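Alcohol dehydrogenase (Aeropyrum pernix, PDB 1H2B) probably catalyses the NAD+-dependent oxidation of alcohols at a zinc-containing active site. Local coordinates at residues A164-A169 and V327-D332; V193-L198 and K225-L230; L205-V208 and T213-A216. All coordinates share one frame; numbering follows the deposited sequence.

Interaction 1 (A164-A169 and V327-D332); sequences APLADA and VRVEVD. With ZN (zinc ion), chain J; OCA (octanoic acid (caprylic acid)), chain H.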
loop_
_atom_site.group_PDB
_atom_site.type_symbol
_atom_site.label_atom_id
_atom_site.label_comp_id
_atom_site.label_asym_id
_atom_site.label_seq_id
_atom_site.Cartn_x
_atom_site.Cartn_y
_atom_site.Cartn_z
ATOM N N ALA B 164 -14.050 -1.785 28.819
ATOM C CA ALA B 164 -12.758 -2.286 29.260
ATOM C C ALA B 164 -12.089 -3.193 28.212
ATOM O O ALA B 164 -10.893 -3.034 27.926
ATOM C CB ALA B 164 -12.837 -3.056 30.610
ATOM N N PRO B 165 -12.838 -4.156 27.652
ATOM C CA PRO B 165 -12.175 -5.074 26.712
ATOM C C PRO B 165 -11.636 -4.415 25.474
ATOM O O PRO B 165 -10.796 -5.076 24.838
ATOM C CB PRO B 165 -13.283 -6.086 26.380
ATOM C CG PRO B 165 -14.068 -6.095 27.677
ATOM C CD PRO B 165 -14.229 -4.597 27.919
ATOM N N LEU B 166 -12.038 -3.190 25.148
ATOM C CA LEU B 166 -11.458 -2.527 23.960
ATOM C C LEU B 166 -9.937 -2.333 24.129
ATOM O O LEU B 166 -9.194 -2.243 23.129
ATOM C CB LEU B 166 -12.131 -1.135 23.702
ATOM C CG LEU B 166 -13.645 -1.253 23.530
ATOM C CD1 LEU B 166 -14.134 0.173 23.387
ATOM C CD2 LEU B 166 -14.016 -2.033 22.230
ATOM N N ALA B 167 -9.459 -2.285 25.388
ATOM C CA ALA B 167 -8.056 -1.983 25.681
ATOM C C ALA B 167 -7.082 -3.091 25.298
ATOM O O ALA B 167 -5.900 -2.839 25.135
ATOM C CB ALA B 167 -7.885 -1.690 27.178
ATOM N N ASP B 168 -7.593 -4.307 25.078
ATOM C CA ASP B 168 -6.696 -5.383 24.668
ATOM C C ASP B 168 -7.404 -6.308 23.659
ATOM O O ASP B 168 -6.979 -6.436 22.510
ATOM C CB ASP B 168 -6.269 -6.180 25.886
ATOM C CG ASP B 168 -5.252 -7.213 25.563
ATOM O OD1 ASP B 168 -5.599 -8.412 25.769
ATOM O OD2 ASP B 168 -4.121 -6.941 25.101
ATOM N N ALA B 169 -8.501 -6.925 24.074
ATOM C CA ALA B 169 -9.285 -7.728 23.118
ATOM C C ALA B 169 -9.696 -6.911 21.900
ATOM O O ALA B 169 -9.490 -7.359 20.745
ATOM C CB ALA B 169 -10.548 -8.306 23.767
ATOM N N VAL B 327 -19.522 -0.720 17.581
ATOM C CA VAL B 327 -18.992 -1.930 18.152
ATOM C C VAL B 327 -19.376 -1.920 19.626
ATOM O O VAL B 327 -19.326 -0.883 20.303
ATOM C CB VAL B 327 -17.445 -2.062 17.922
ATOM C CG1 VAL B 327 -16.683 -0.998 18.675
ATOM C CG2 VAL B 327 -16.932 -3.434 18.372
ATOM N N ARG B 328 -19.783 -3.076 20.122
ATOM C CA ARG B 328 -20.136 -3.222 21.522
ATOM C C ARG B 328 -19.708 -4.586 22.035
ATOM O O ARG B 328 -19.963 -5.597 21.407
ATOM C CB ARG B 328 -21.638 -3.053 21.721
ATOM C CG ARG B 328 -22.006 -3.078 23.207
ATOM C CD ARG B 328 -23.519 -3.044 23.492
ATOM N NE ARG B 328 -24.073 -4.395 23.633
ATOM C CZ ARG B 328 -23.777 -5.254 24.614
ATOM N NH1 ARG B 328 -22.925 -4.919 25.587
ATOM N NH2 ARG B 328 -24.342 -6.458 24.621
ATOM N N VAL B 329 -19.058 -4.597 23.188
ATOM C CA VAL B 329 -18.509 -5.826 23.732
ATOM C C VAL B 329 -19.576 -6.506 24.563
ATOM O O VAL B 329 -20.301 -5.853 25.305
ATOM C CB VAL B 329 -17.231 -5.568 24.591
ATOM C CG1 VAL B 329 -16.525 -6.863 24.918
ATOM C CG2 VAL B 329 -16.241 -4.664 23.815
ATOM N N GLU B 330 -19.685 -7.810 24.381
ATOM C CA GLU B 330 -20.482 -8.683 25.223
ATOM C C GLU B 330 -19.703 -8.964 26.513
ATOM O O GLU B 330 -18.657 -9.628 26.497
ATOM C CB GLU B 330 -20.814 -9.963 24.430
ATOM C CG GLU B 330 -21.607 -10.991 25.222
ATOM C CD GLU B 330 -23.036 -10.558 25.502
ATOM O OE1 GLU B 330 -23.665 -9.922 24.610
ATOM O OE2 GLU B 330 -23.512 -10.847 26.625
ATOM N N VAL B 331 -20.202 -8.414 27.627
ATOM C CA VAL B 331 -19.457 -8.497 28.876
ATOM C C VAL B 331 -20.166 -9.308 29.950
ATOM O O VAL B 331 -21.381 -9.256 30.094
ATOM C CB VAL B 331 -19.005 -7.088 29.413
ATOM C CG1 VAL B 331 -18.113 -6.382 28.379
ATOM C CG2 VAL B 331 -20.195 -6.217 29.733
ATOM N N ASP B 332 -19.358 -10.041 30.690
ATOM C CA ASP B 332 -19.744 -10.835 31.837
ATOM C C ASP B 332 -19.039 -10.220 33.079
ATOM O O ASP B 332 -17.852 -10.439 33.320
ATOM C CB ASP B 332 -19.309 -12.267 31.528
ATOM C CG ASP B 332 -19.622 -13.236 32.630
ATOM O OD1 ASP B 332 -20.633 -13.034 33.323
ATOM O OD2 ASP B 332 -18.870 -14.200 32.898
HETATM ZN ZN ZN J . -4.711 -10.105 26.510
HETATM C C1 OCA H . -2.090 -9.906 25.230
HETATM C C2 OCA H . -0.797 -10.572 24.735
HETATM C C3 OCA H . 0.301 -9.522 24.492
HETATM C C4 OCA H . 1.708 -10.085 24.373
HETATM C C5 OCA H . 2.709 -8.932 24.318
HETATM C C6 OCA H . 4.111 -9.427 23.972
HETATM C C7 OCA H . 5.129 -8.306 23.798
HETATM C C8 OCA H . 6.482 -8.909 23.462
HETATM O O1 OCA H . -3.043 -10.616 25.656
HETATM O O2 OCA H . -2.215 -8.665 25.182
#
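Pro165 and Leu166, on the approach to and in the first turn of the helix that carries the zinc ligand Asp168, pack against Val329 and Val331 on the run into strand 331-335. The nearest CA atoms, of Pro165 and Val329, are 7.0 Å apart, and contact is made by aliphatic groups. Pro165 crosses Val329 obliquely, its CB 3.6 Å from Val329 CG1, while its CG reaches Val331 CG1 at 4.1 Å from a roughly perpendicular approach. Val329 offers both methyls: CG1 stands anti to the backbone N (chi1 -169°) and meets the proline; this torsion leaves CG2 facing Leu166, whose CD2 lies 3.8 Å from Val329 CG2 as the two side chains run past each other in opposite senses. Around this cluster the coenzyme-binding and catalytic parts of the zinc alcohol dehydrogenase fold meet, since Pro165 also touches Arg354 and Val356 of strand 354-358, and Val329 rests on His200 and Ile201 of helix 197-209. One turn along, Asp168 OD1 binds the zinc ion at 2.1 Å, and octanoic acid O1 joins it at 1.9 Å from the metal. His79 and Cys54 complete the site.

Interaction 2 (V193-L198 and K225-L230); sequences VGVGGL and KLAERL. With NAJ (nicotinamide-adenine-dinucleotide (acidic form)), chain I.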
loop_
_atom_site.group_PDB
_atom_site.type_symbol
_atom_site.label_atom_id
_atom_site.label_comp_id
_atom_site.label_asym_id
_atom_site.label_seq_id
_atom_site.Cartn_x
_atom_site.Cartn_y
_atom_site.Cartn_z
ATOM N N VAL B 193 -12.070 -17.268 13.192
ATOM C CA VAL B 193 -12.069 -18.539 13.906
ATOM C C VAL B 193 -11.891 -18.268 15.385
ATOM O O VAL B 193 -10.840 -17.753 15.799
ATOM C CB VAL B 193 -10.904 -19.415 13.388
ATOM C CG1 VAL B 193 -10.837 -20.730 14.188
ATOM C CG2 VAL B 193 -11.042 -19.646 11.887
ATOM N N GLY B 194 -12.925 -18.617 16.190
ATOM C CA GLY B 194 -12.910 -18.352 17.607
ATOM C C GLY B 194 -13.714 -17.128 17.929
ATOM O O GLY B 194 -13.201 -16.024 17.752
ATOM N N VAL B 195 -14.967 -17.334 18.349
ATOM C CA VAL B 195 -15.869 -16.224 18.665
ATOM C C VAL B 195 -15.792 -15.978 20.164
ATOM O O VAL B 195 -16.793 -16.076 20.894
ATOM C CB VAL B 195 -17.319 -16.492 18.166
ATOM C CG1 VAL B 195 -18.217 -15.220 18.372
ATOM C CG2 VAL B 195 -17.325 -16.897 16.704
ATOM N N GLY B 196 -14.564 -15.660 20.590
ATOM C CA GLY B 196 -14.256 -15.472 21.992
ATOM C C GLY B 196 -14.217 -14.018 22.383
ATOM O O GLY B 196 -14.899 -13.185 21.777
ATOM N N GLY B 197 -13.421 -13.697 23.400
ATOM C CA GLY B 197 -13.365 -12.301 23.831
ATOM C C GLY B 197 -12.872 -11.403 22.709
ATOM O O GLY B 197 -13.461 -10.357 22.436
ATOM N N LEU B 198 -11.792 -11.817 22.028
ATOM C CA LEU B 198 -11.345 -11.085 20.861
ATOM C C LEU B 198 -12.271 -11.345 19.642
ATOM O O LEU B 198 -12.668 -10.399 18.935
ATOM C CB LEU B 198 -9.925 -11.521 20.481
ATOM C CG LEU B 198 -8.829 -10.785 21.197
ATOM C CD1 LEU B 198 -8.741 -11.184 22.667
ATOM C CD2 LEU B 198 -7.535 -11.075 20.439
ATOM N N LYS B 225 -24.422 -18.823 18.026
ATOM C CA LYS B 225 -25.546 -17.894 18.049
ATOM C C LYS B 225 -25.093 -16.449 18.265
ATOM O O LYS B 225 -25.654 -15.515 17.664
ATOM C CB LYS B 225 -26.529 -18.323 19.171
ATOM C CG LYS B 225 -27.255 -19.639 18.868
ATOM C CD LYS B 225 -27.859 -20.228 20.148
ATOM C CE LYS B 225 -29.262 -19.756 20.364
ATOM N NZ LYS B 225 -29.940 -20.538 21.445
ATOM N N LEU B 226 -24.083 -16.250 19.124
ATOM C CA LEU B 226 -23.564 -14.897 19.359
ATOM C C LEU B 226 -23.049 -14.324 18.025
ATOM O O LEU B 226 -23.336 -13.168 17.651
ATOM C CB LEU B 226 -22.454 -14.906 20.419
ATOM C CG LEU B 226 -21.728 -13.587 20.663
ATOM C CD1 LEU B 226 -22.703 -12.538 21.254
ATOM C CD2 LEU B 226 -20.581 -13.836 21.628
ATOM N N ALA B 227 -22.275 -15.139 17.302
ATOM C CA ALA B 227 -21.788 -14.681 16.011
ATOM C C ALA B 227 -22.912 -14.326 15.042
ATOM O O ALA B 227 -22.840 -13.329 14.348
ATOM C CB ALA B 227 -20.847 -15.730 15.372
ATOM N N GLU B 228 -23.958 -15.150 14.998
ATOM C CA GLU B 228 -25.162 -14.818 14.210
ATOM C C GLU B 228 -25.788 -13.453 14.577
ATOM O O GLU B 228 -26.081 -12.638 13.683
ATOM C CB GLU B 228 -26.190 -15.941 14.364
ATOM C CG GLU B 228 -25.811 -17.228 13.643
ATOM C CD GLU B 228 -26.849 -18.337 13.770
ATOM O OE1 GLU B 228 -27.514 -18.449 14.819
ATOM O OE2 GLU B 228 -26.979 -19.119 12.814
ATOM N N ARG B 229 -25.971 -13.198 15.865
ATOM C CA ARG B 229 -26.531 -11.908 16.291
ATOM C C ARG B 229 -25.632 -10.744 15.946
ATOM O O ARG B 229 -26.109 -9.616 15.761
ATOM C CB ARG B 229 -26.833 -11.869 17.790
ATOM C CG ARG B 229 -27.698 -12.973 18.305
ATOM C CD ARG B 229 -28.167 -12.725 19.729
ATOM N NE ARG B 229 -27.109 -12.836 20.744
ATOM C CZ ARG B 229 -26.716 -13.994 21.285
ATOM N NH1 ARG B 229 -27.270 -15.133 20.891
ATOM N NH2 ARG B 229 -25.780 -14.007 22.247
ATOM N N LEU B 230 -24.322 -11.001 15.866
ATOM C CA LEU B 230 -23.371 -9.932 15.600
ATOM C C LEU B 230 -23.111 -9.742 14.122
ATOM O O LEU B 230 -22.324 -8.873 13.733
ATOM C CB LEU B 230 -22.061 -10.191 16.367
ATOM C CG LEU B 230 -22.191 -10.156 17.885
ATOM C CD1 LEU B 230 -20.882 -10.554 18.538
ATOM C CD2 LEU B 230 -22.646 -8.765 18.389
HETATM P PA NAJ I . -11.279 -16.861 24.581
HETATM O O1A NAJ I . -11.023 -18.020 25.503
HETATM O O2A NAJ I . -12.288 -15.776 24.995
HETATM O O5B NAJ I . -11.856 -17.332 23.168
HETATM C C5B NAJ I . -11.385 -18.512 22.502
HETATM C C4B NAJ I . -12.556 -18.938 21.632
HETATM O O4B NAJ I . -12.078 -19.997 20.779
HETATM C C3B NAJ I . -13.766 -19.434 22.423
HETATM O O3B NAJ I . -14.987 -18.828 21.969
HETATM C C2B NAJ I . -13.669 -20.921 22.110
HETATM O O2B NAJ I . -14.915 -21.624 22.226
HETATM C C1B NAJ I . -13.115 -20.963 20.680
HETATM N N9A NAJ I . -12.501 -22.232 20.291
HETATM C C8A NAJ I . -11.797 -23.174 21.053
HETATM N N7A NAJ I . -11.383 -24.186 20.243
HETATM C C5A NAJ I . -11.820 -23.908 18.980
HETATM C C6A NAJ I . -11.706 -24.559 17.777
HETATM N N6A NAJ I . -11.100 -25.747 17.643
HETATM N N1A NAJ I . -12.216 -23.956 16.656
HETATM C C2A NAJ I . -12.902 -22.756 16.711
HETATM N N3A NAJ I . -13.031 -22.138 17.906
HETATM C C4A NAJ I . -12.502 -22.710 19.019
HETATM O O3 NAJ I . -9.854 -16.230 24.268
HETATM P PN NAJ I . -9.458 -14.691 23.984
HETATM O O1N NAJ I . -9.190 -13.999 25.240
HETATM O O2N NAJ I . -10.409 -14.112 23.015
HETATM O O5D NAJ I . -8.009 -14.920 23.332
HETATM C C5D NAJ I . -7.944 -15.561 22.060
HETATM C C4D NAJ I . -6.500 -15.929 21.759
HETATM O O4D NAJ I . -5.792 -14.715 21.450
HETATM C C3D NAJ I . -5.751 -16.535 22.945
HETATM O O3D NAJ I . -4.716 -17.391 22.427
HETATM C C2D NAJ I . -5.105 -15.308 23.605
HETATM O O2D NAJ I . -3.998 -15.577 24.418
HETATM C C1D NAJ I . -4.700 -14.559 22.323
HETATM N N1N NAJ I . -4.361 -13.139 22.423
HETATM C C2N NAJ I . -3.513 -12.659 21.470
HETATM C C3N NAJ I . -3.192 -11.312 21.452
HETATM C C7N NAJ I . -2.214 -10.806 20.443
HETATM O O7N NAJ I . -1.900 -9.504 20.563
HETATM N N7N NAJ I . -1.709 -11.513 19.428
HETATM C C4N NAJ I . -3.746 -10.383 22.395
HETATM C C5N NAJ I . -4.756 -10.923 23.241
HETATM C C6N NAJ I . -5.023 -12.278 23.270
#
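At Val195 the chain makes an inverse gamma turn, bridged by a weak bond from Gly196 N to Gly194 O, and Val195 CA lies 6.7 Å from Ala227 CA. The Val195 side chain is directed at helix 221-229. There its two methyls straddle one small residue: CG2 is 3.9 Å from Ala227 CB, and CG1, anti to the backbone N at chi1 -173°, lies about as near to it while also brushing Leu226 CD2 at 4.3 Å. The other face of the turn belongs to the dinucleotide, as in the Rossmann glycine-rich GxGxxG loop. A CB on Gly196 would run into NAJ O5B, so glycine fits this position. Gly197 N bonds NAJ O2A at 2.9 Å and 164°, and Leu198 N bonds O2N of the nicotinamide-side phosphate at 2.9 Å, nearly straight at 176°. Leu198 then sets CD1 3.4 Å from O2N and CD2 3.9 Å from nicotinamide C5N; an alanine here would keep the amide bond but would probably deprive the nicotinamide of this apolar neighbour and open a gap beside the phosphate. The two amides lie at the N-terminal end of helix 197-209, and Ala216 of strand 213-218 touches both Val195 and Ala227, so loop, strand and helix 221-229 pack together.

Interaction 3 (L205-V208 and T213-A216); sequences LLKV and TVIA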
loop_
_atom_site.group_PDB
_atom_site.type_symbol
_atom_site.label_atom_id
_atom_site.label_comp_id
_atom_site.label_asym_id
_atom_site.label_seq_id
_atom_site.Cartn_x
_atom_site.Cartn_y
_atom_site.Cartn_z
ATOM N N LEU B 205 -16.292 -6.031 13.816
ATOM C CA LEU B 205 -15.411 -5.178 13.057
ATOM C C LEU B 205 -15.301 -5.564 11.587
ATOM O O LEU B 205 -15.174 -4.685 10.768
ATOM C CB LEU B 205 -14.015 -5.164 13.710
ATOM C CG LEU B 205 -13.980 -4.530 15.094
ATOM C CD1 LEU B 205 -12.575 -4.686 15.686
ATOM C CD2 LEU B 205 -14.291 -3.046 14.995
ATOM N N LEU B 206 -15.326 -6.859 11.280
ATOM C CA LEU B 206 -15.292 -7.312 9.885
ATOM C C LEU B 206 -16.527 -6.756 9.147
ATOM O O LEU B 206 -16.426 -6.365 7.983
ATOM C CB LEU B 206 -15.189 -8.822 9.779
ATOM C CG LEU B 206 -13.824 -9.452 10.181
ATOM C CD1 LEU B 206 -13.963 -10.945 10.463
ATOM C CD2 LEU B 206 -12.839 -9.146 8.999
ATOM N N LYS B 207 -17.665 -6.678 9.833
ATOM C CA LYS B 207 -18.846 -6.099 9.169
ATOM C C LYS B 207 -18.815 -4.583 8.957
ATOM O O LYS B 207 -19.432 -4.069 8.006
ATOM C CB LYS B 207 -20.114 -6.479 9.955
ATOM C CG LYS B 207 -20.409 -7.977 9.996
ATOM C CD LYS B 207 -20.644 -8.599 8.618
ATOM C CE LYS B 207 -21.857 -7.983 7.934
ATOM N NZ LYS B 207 -22.257 -8.777 6.745
ATOM N N VAL B 208 -18.180 -3.872 9.879
ATOM C CA VAL B 208 -18.046 -2.437 9.869
ATOM C C VAL B 208 -16.947 -2.010 8.899
ATOM O O VAL B 208 -17.072 -0.963 8.221
ATOM C CB VAL B 208 -17.655 -1.930 11.324
ATOM C CG1 VAL B 208 -17.220 -0.477 11.289
ATOM C CG2 VAL B 208 -18.813 -2.152 12.262
ATOM N N THR B 213 -17.843 -11.361 2.999
ATOM C CA THR B 213 -18.775 -12.363 3.557
ATOM C C THR B 213 -18.066 -13.012 4.748
ATOM O O THR B 213 -16.978 -13.564 4.570
ATOM C CB THR B 213 -19.120 -13.397 2.486
ATOM O OG1 THR B 213 -19.829 -12.717 1.420
ATOM C CG2 THR B 213 -20.102 -14.407 3.021
ATOM N N VAL B 214 -18.715 -12.979 5.909
ATOM C CA VAL B 214 -18.079 -13.379 7.168
ATOM C C VAL B 214 -18.544 -14.780 7.562
ATOM O O VAL B 214 -19.749 -15.026 7.740
ATOM C CB VAL B 214 -18.414 -12.396 8.277
ATOM C CG1 VAL B 214 -17.807 -12.872 9.597
ATOM C CG2 VAL B 214 -17.883 -11.000 7.898
ATOM N N ILE B 215 -17.602 -15.717 7.678
ATOM C CA ILE B 215 -17.911 -17.091 8.144
ATOM C C ILE B 215 -17.268 -17.226 9.546
ATOM O O ILE B 215 -16.020 -17.091 9.669
ATOM C CB ILE B 215 -17.304 -18.155 7.209
ATOM C CG1 ILE B 215 -17.807 -17.966 5.746
ATOM C CG2 ILE B 215 -17.630 -19.587 7.737
ATOM C CD1 ILE B 215 -17.020 -18.785 4.727
ATOM N N ALA B 216 -18.062 -17.444 10.592
ATOM C CA ALA B 216 -17.487 -17.501 11.963
ATOM C C ALA B 216 -17.463 -18.952 12.403
ATOM O O ALA B 216 -18.480 -19.683 12.224
ATOM C CB ALA B 216 -18.304 -16.685 12.950
#
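Asp233 OD1 draws in two residues of this contact: it accepts a hydrogen bond from Val214 N and forms a long, weak ion pair with Lys207 NZ. Across the two segments the contact is apolar, with no hydrogen bond between 205-208 and 213-216. Val214 CG2, placed anti to its carbonyl carbon and beside the backbone N, is the methyl that does the touching. It meets Leu206 CB at 3.9 Å and Lys207 CD at 3.7 Å. The bend of the lysine at chi2 (-61°) brings CD to this methyl, so that the side chain crosses the valine obliquely, and a second bend at chi3 (-62°) then redirects CE and NZ. The pair of segments belongs to a beta-alpha-beta unit of the Rossmann fold: strand 189-193, helix 197-209, then the parallel strand 213-218. The nearest CA atoms, of Leu206 and Val214, are 7.2 Å apart, a spacing consistent with a helix packed on a sheet through side chains. Ile192 of strand 189-193 touches both Leu206 and Val214. Lys207 also packs against Lys326 of the second subunit.

Overall arrangement
From the N terminus, 164-169 opens the long loop that 327-332 closes in interaction 1, 158 residues later, joining helix 166-181 to the run into strand 331-335 of the mixed sheet. Within it, 193-198 opens interaction 2, closed at 225-230, and inside that loop lies the short interaction 3; the three are nested and none crosses. Both inner contacts lie on the parallel Rossmann sheet: interaction 2 joins the loop after strand 189-193 to helix 221-229, interaction 3 joins helix 197-209 to strand 213-218, and they meet where Ala216 CB is 3.6 Å from Ala227 CB. Interaction 1 touches interaction 2 where Ala169 O comes 3.5 Å from Leu198 CG, but does not touch interaction 3.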